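Local coordinates for lipid-transfer protein (Thermomonospora curvata, PDB 6OK1) that is of unassigned function but belongs to the thiolase superfamily, with an N-terminal and a C-terminal thiolase-type half, at residues Val355-Gly360 with Asn364-Val369; Ala85-Val90 with Asn349-Ala354. All blocks are in the same frame, centred on the assembly; numbering follows the deposited sequence.

Contact 1: residues Val355-Gly360 with Asn364-Val369; sequences VRLVRG and NQPGDV
The amide of Gln365 and the helix end at Leu357 and Gly360 form the polar half of this contact. Gln365 NE2 donates to Leu357 O (3.0 Å). The N-H arrives in the plane of the Leu357 carbonyl, at an oxygen lone pair, with an N-H...O angle of 156°. Gln365 NE2 also donates to Gly367 O at 2.9 Å, within its own loop. Gln365 OE1 accepts from the backbone N of Ser362. These three bonds fix the rotation of the amide. The side chain gets there by a bend at chi2 (71°). Gly360 lies over one amide face, its CA 3.5 Å from Gln365 CD. Water 1 bridges the backbones: it donates to Leu357 O (2.8 Å) and accepts from Val369 N (3.0 Å).

The apolar half lies on the other side of the amide plane. Leu357 CD2 presses on Pro366 CD at 3.5 Å, a tight carbon pair. Pro366 centres an inverse gamma turn.

Gly360, with positive phi, is the C-prime residue of the Schellman motif that ends helix 348-359. The contact joins this end to the following loop, near the surface. Leu357 packs on Ala290 and Ile292 of strand 290-292, and Val369 also meets Ala290. The loop then leads into strand 371-375.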
loop_
_atom_site.group_PDB
_atom_site.type_symbol
_atom_site.label_atom_id
_atom_site.label_comp_id
_atom_site.label_asym_id
_atom_site.label_seq_id
_atom_site.Cartn_x
_atom_site.Cartn_y
_atom_site.Cartn_z
ATOM N N VAL A 355 -17.048 -0.096 -18.315
ATOM C CA VAL A 355 -17.569 1.253 -18.494
ATOM C C VAL A 355 -18.078 1.436 -19.923
ATOM O O VAL A 355 -19.175 1.967 -20.153
ATOM C CB VAL A 355 -16.485 2.287 -18.141
ATOM C CG1 VAL A 355 -16.926 3.706 -18.561
ATOM C CG2 VAL A 355 -16.154 2.254 -16.622
ATOM N N ARG A 356 -17.304 0.982 -20.909
ATOM C CA ARG A 356 -17.765 1.091 -22.293
ATOM C C ARG A 356 -19.065 0.340 -22.507
ATOM O O ARG A 356 -19.962 0.826 -23.213
ATOM C CB ARG A 356 -16.698 0.577 -23.252
ATOM C CG ARG A 356 -15.454 1.411 -23.297
ATOM C CD ARG A 356 -14.512 0.856 -24.379
ATOM N NE ARG A 356 -13.157 1.270 -24.145
ATOM C CZ ARG A 356 -12.187 0.510 -23.648
ATOM N NH1 ARG A 356 -12.353 -0.790 -23.383
ATOM N NH2 ARG A 356 -11.020 1.079 -23.476
ATOM N N LEU A 357 -19.185 -0.854 -21.922
ATOM C CA LEU A 357 -20.412 -1.626 -22.088
ATOM C C LEU A 357 -21.609 -0.844 -21.553
ATOM O O LEU A 357 -22.660 -0.778 -22.213
ATOM C CB LEU A 357 -20.270 -2.980 -21.388
ATOM C CG LEU A 357 -19.338 -4.001 -22.051
ATOM C CD1 LEU A 357 -18.997 -5.149 -21.073
ATOM C CD2 LEU A 357 -19.956 -4.558 -23.294
ATOM N N VAL A 358 -21.454 -0.200 -20.383
ATOM C CA VAL A 358 -22.547 0.605 -19.835
ATOM C C VAL A 358 -22.840 1.795 -20.745
ATOM O O VAL A 358 -24.007 2.140 -20.984
ATOM C CB VAL A 358 -22.219 1.055 -18.399
ATOM C CG1 VAL A 358 -23.267 2.057 -17.895
ATOM C CG2 VAL A 358 -22.159 -0.153 -17.477
ATOM N N ARG A 359 -21.793 2.447 -21.252
ATOM C CA ARG A 359 -21.955 3.572 -22.164
ATOM C C ARG A 359 -22.547 3.157 -23.499
ATOM O O ARG A 359 -23.144 3.999 -24.181
ATOM C CB ARG A 359 -20.601 4.246 -22.428
ATOM C CG ARG A 359 -19.971 4.943 -21.255
ATOM C CD ARG A 359 -18.573 5.436 -21.639
ATOM N NE ARG A 359 -17.951 6.269 -20.619
ATOM C CZ ARG A 359 -16.761 6.842 -20.759
ATOM N NH1 ARG A 359 -16.087 6.674 -21.889
ATOM N NH2 ARG A 359 -16.261 7.576 -19.782
ATOM N N GLY A 360 -22.396 1.888 -23.886
ATOM C CA GLY A 360 -22.759 1.434 -25.223
ATOM C C GLY A 360 -21.648 1.521 -26.242
ATOM O O GLY A 360 -21.907 1.378 -27.443
ATOM N N ASN A 364 -17.153 -4.569 -29.085
ATOM C CA ASN A 364 -17.987 -5.758 -29.223
ATOM C C ASN A 364 -19.249 -5.621 -28.380
ATOM O O ASN A 364 -19.630 -6.549 -27.661
ATOM C CB ASN A 364 -17.201 -7.008 -28.818
ATOM C CG ASN A 364 -16.100 -7.339 -29.802
ATOM O OD1 ASN A 364 -16.330 -7.384 -31.009
ATOM N ND2 ASN A 364 -14.889 -7.559 -29.295
ATOM N N GLN A 365 -19.896 -4.471 -28.471
ATOM C CA GLN A 365 -21.108 -4.208 -27.712
ATOM C C GLN A 365 -22.159 -5.284 -27.994
ATOM O O GLN A 365 -22.564 -5.455 -29.157
ATOM C CB GLN A 365 -21.650 -2.831 -28.066
ATOM C CG GLN A 365 -22.750 -2.343 -27.149
ATOM C CD GLN A 365 -22.254 -1.988 -25.778
ATOM O OE1 GLN A 365 -21.138 -1.491 -25.614
ATOM N NE2 GLN A 365 -23.101 -2.216 -24.775
ATOM N N PRO A 366 -22.611 -6.039 -26.977
ATOM C CA PRO A 366 -23.625 -7.087 -27.167
ATOM C C PRO A 366 -25.037 -6.537 -27.044
ATOM O O PRO A 366 -25.878 -7.090 -26.327
ATOM C CB PRO A 366 -23.311 -8.068 -26.043
ATOM C CG PRO A 366 -22.852 -7.179 -24.930
ATOM C CD PRO A 366 -22.118 -6.023 -25.590
ATOM N N GLY A 367 -25.293 -5.429 -27.701
ATOM C CA GLY A 367 -26.548 -4.731 -27.510
ATOM C C GLY A 367 -26.534 -3.909 -26.233
ATOM O O GLY A 367 -25.491 -3.664 -25.625
ATOM N N ASP A 368 -27.726 -3.483 -25.822
ATOM C CA ASP A 368 -27.869 -2.681 -24.614
ATOM C C ASP A 368 -27.541 -3.524 -23.393
ATOM O O ASP A 368 -28.029 -4.643 -23.251
ATOM C CB ASP A 368 -29.290 -2.130 -24.507
ATOM C CG ASP A 368 -29.560 -1.034 -25.507
ATOM O OD1 ASP A 368 -28.589 -0.556 -26.124
ATOM O OD2 ASP A 368 -30.736 -0.650 -25.676
ATOM N N VAL A 369 -26.706 -2.995 -22.508
ATOM C CA VAL A 369 -26.324 -3.712 -21.301
ATOM C C VAL A 369 -26.582 -2.798 -20.116
ATOM O O VAL A 369 -25.973 -1.725 -20.009
ATOM C CB VAL A 369 -24.849 -4.155 -21.345
ATOM C CG1 VAL A 369 -24.420 -4.748 -20.001
ATOM C CG2 VAL A 369 -24.627 -5.163 -22.471
HETATM O O HOH W 1 -25.306 -0.463 -23.088
#

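Contact 2: residues Ala85-Val90 with Asn349-Ala354; sequences AACGTV and NGIAEA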
loop_
_atom_site.group_PDB
_atom_site.type_symbol
_atom_site.label_atom_id
_atom_site.label_comp_id
_atom_site.label_asym_id
_atom_site.label_seq_id
_atom_site.Cartn_x
_atom_site.Cartn_y
_atom_site.Cartn_z
ATOM N N ALA A 85 -6.417 -6.095 -6.477
ATOM C CA ALA A 85 -6.784 -4.763 -6.051
ATOM C C ALA A 85 -7.608 -3.954 -7.050
ATOM O O ALA A 85 -8.119 -2.892 -6.680
ATOM C CB ALA A 85 -5.500 -3.964 -5.754
ATOM N N ALA A 86 -7.713 -4.386 -8.304
ATOM C CA ALA A 86 -8.172 -3.483 -9.351
ATOM C C ALA A 86 -9.525 -2.868 -9.020
ATOM O O ALA A 86 -9.704 -1.650 -9.112
ATOM C CB ALA A 86 -8.237 -4.231 -10.686
ATOM N N CYS A 87 -10.500 -3.702 -8.657
ATOM C CA CYS A 87 -11.830 -3.182 -8.351
ATOM C C CYS A 87 -11.858 -2.494 -6.986
ATOM O O CYS A 87 -12.637 -1.551 -6.780
ATOM C CB CYS A 87 -12.828 -4.323 -8.421
ATOM S SG CYS A 87 -13.109 -4.878 -10.128
ATOM N N GLY A 88 -10.996 -2.932 -6.070
ATOM C CA GLY A 88 -10.841 -2.245 -4.801
ATOM C C GLY A 88 -10.433 -0.791 -4.932
ATOM O O GLY A 88 -10.853 0.041 -4.119
ATOM N N THR A 89 -9.632 -0.445 -5.953
ATOM C CA THR A 89 -9.264 0.962 -6.093
ATOM C C THR A 89 -10.497 1.797 -6.382
ATOM O O THR A 89 -10.647 2.920 -5.878
ATOM C CB THR A 89 -8.205 1.198 -7.182
ATOM O OG1 THR A 89 -8.752 0.955 -8.486
ATOM C CG2 THR A 89 -6.946 0.378 -6.932
ATOM N N VAL A 90 -11.429 1.236 -7.157
ATOM C CA VAL A 90 -12.668 1.938 -7.438
ATOM C C VAL A 90 -13.584 1.963 -6.212
ATOM O O VAL A 90 -14.267 2.964 -5.978
ATOM C CB VAL A 90 -13.359 1.309 -8.655
ATOM C CG1 VAL A 90 -14.729 1.972 -8.890
ATOM C CG2 VAL A 90 -12.484 1.471 -9.895
ATOM N N ASN A 349 -7.761 -2.501 -17.111
ATOM C CA ASN A 349 -8.350 -2.334 -18.429
ATOM C C ASN A 349 -9.684 -3.065 -18.558
ATOM O O ASN A 349 -10.518 -2.655 -19.363
ATOM C CB ASN A 349 -7.369 -2.768 -19.536
ATOM C CG ASN A 349 -6.826 -4.181 -19.344
ATOM O OD1 ASN A 349 -6.453 -4.568 -18.248
ATOM N ND2 ASN A 349 -6.745 -4.946 -20.438
ATOM N N GLY A 350 -9.942 -4.070 -17.722
ATOM C CA GLY A 350 -11.255 -4.694 -17.720
ATOM C C GLY A 350 -12.328 -3.799 -17.132
ATOM O O GLY A 350 -13.479 -3.825 -17.574
ATOM N N ILE A 351 -11.979 -3.014 -16.114
ATOM C CA ILE A 351 -12.948 -2.057 -15.591
ATOM C C ILE A 351 -13.309 -1.058 -16.678
ATOM O O ILE A 351 -14.474 -0.706 -16.850
ATOM C CB ILE A 351 -12.398 -1.364 -14.321
ATOM C CG1 ILE A 351 -12.057 -2.410 -13.245
ATOM C CG2 ILE A 351 -13.417 -0.389 -13.772
ATOM C CD1 ILE A 351 -11.327 -1.867 -11.999
ATOM N N ALA A 352 -12.321 -0.607 -17.447
ATOM C CA ALA A 352 -12.608 0.327 -18.537
ATOM C C ALA A 352 -13.583 -0.279 -19.540
ATOM O O ALA A 352 -14.496 0.404 -20.011
ATOM C CB ALA A 352 -11.310 0.729 -19.220
ATOM N N GLU A 353 -13.399 -1.562 -19.893
ATOM C CA GLU A 353 -14.322 -2.200 -20.830
ATOM C C GLU A 353 -15.732 -2.244 -20.257
ATOM O O GLU A 353 -16.702 -2.010 -20.978
ATOM C CB GLU A 353 -13.850 -3.612 -21.189
ATOM C CG GLU A 353 -14.850 -4.437 -22.016
ATOM C CD GLU A 353 -15.056 -3.912 -23.442
ATOM O OE1 GLU A 353 -14.336 -2.996 -23.893
ATOM O OE2 GLU A 353 -15.958 -4.439 -24.110
ATOM N N ALA A 354 -15.861 -2.524 -18.957
ATOM C CA ALA A 354 -17.177 -2.517 -18.322
ATOM C C ALA A 354 -17.836 -1.154 -18.458
ATOM O O ALA A 354 -19.049 -1.050 -18.681
ATOM C CB ALA A 354 -17.025 -2.901 -16.849
#
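The peptide group joining Ala86 to Cys87 is flat, and the methyl CD1 of Ile351 lies over one of its faces. Ile351 CD1 is 3.3 Å from Ala86 O and 3.9 Å from Cys87 N. The hydroxyl of Thr89 comes from the other side of the peptide plane. Thr89 OG1 donates to Ala86 O at 2.8 Å, tilted 24° from the carbonyl plane. The buried carbonyl oxygen therefore has a polar partner in its own segment, while Ile351 covers it from the facing one.

This is a helix-helix contact in the core of the thiolase fold, a layered alpha/beta sandwich made of two similar halves. Helix 86-98 comes from the N-terminal half and helix 348-359 from the C-terminal half. The axes of segments 86-90 and 349-354 approach to 10.4 Å, with 60° between their N-to-C directions. No hydrogen bond crosses between the segments. Apart from the peptide group, the contact is apolar.

One side chain does the reaching. Ile351 holds CG1 anti to its carbonyl carbon (chi1 -58°), and chi2 is also extended (172°). This carries CD1 across to segment 85-90. There it meets Ala86 CB, the sulfur of Cys87 and a methyl of Val90. Val90 CG2 passes alongside the isoleucine arm, the two side chains running in opposite senses.

Strand residues pack around the group. Val374 of strand 371-375 touches both Cys87 and Ile351. Leu224 of strand 219-228 touches both Val90 and Ile351, and Phe54 of strand 50-54 packs on Ala86.

Cys87 SG lies alongside the isoleucine arm, 4.0 Å from Ile351 CD1 and 4.1 Å from Ile351 CG1.

Overall arrangement
Both contacts use helix 348-359. Contact 2 involves its earlier turns and contact 1 its C-terminal end; their centres are 16 Å apart. Contact 2 is central, about 5 Å from the centre of the chain. Contact 1 is about 17 Å from that centre, at the surface. Glu353, near the end of segment 349-354, forms a salt bridge with Arg356 and a hydrogen bond to Ser362, in the turn between the segments of contact 1. The loop of contact 1 leads to strand 371-375, which also borders contact 2. The sodium ion is bound by Val48, Ile70 and Glu72, none of which belongs to either contact.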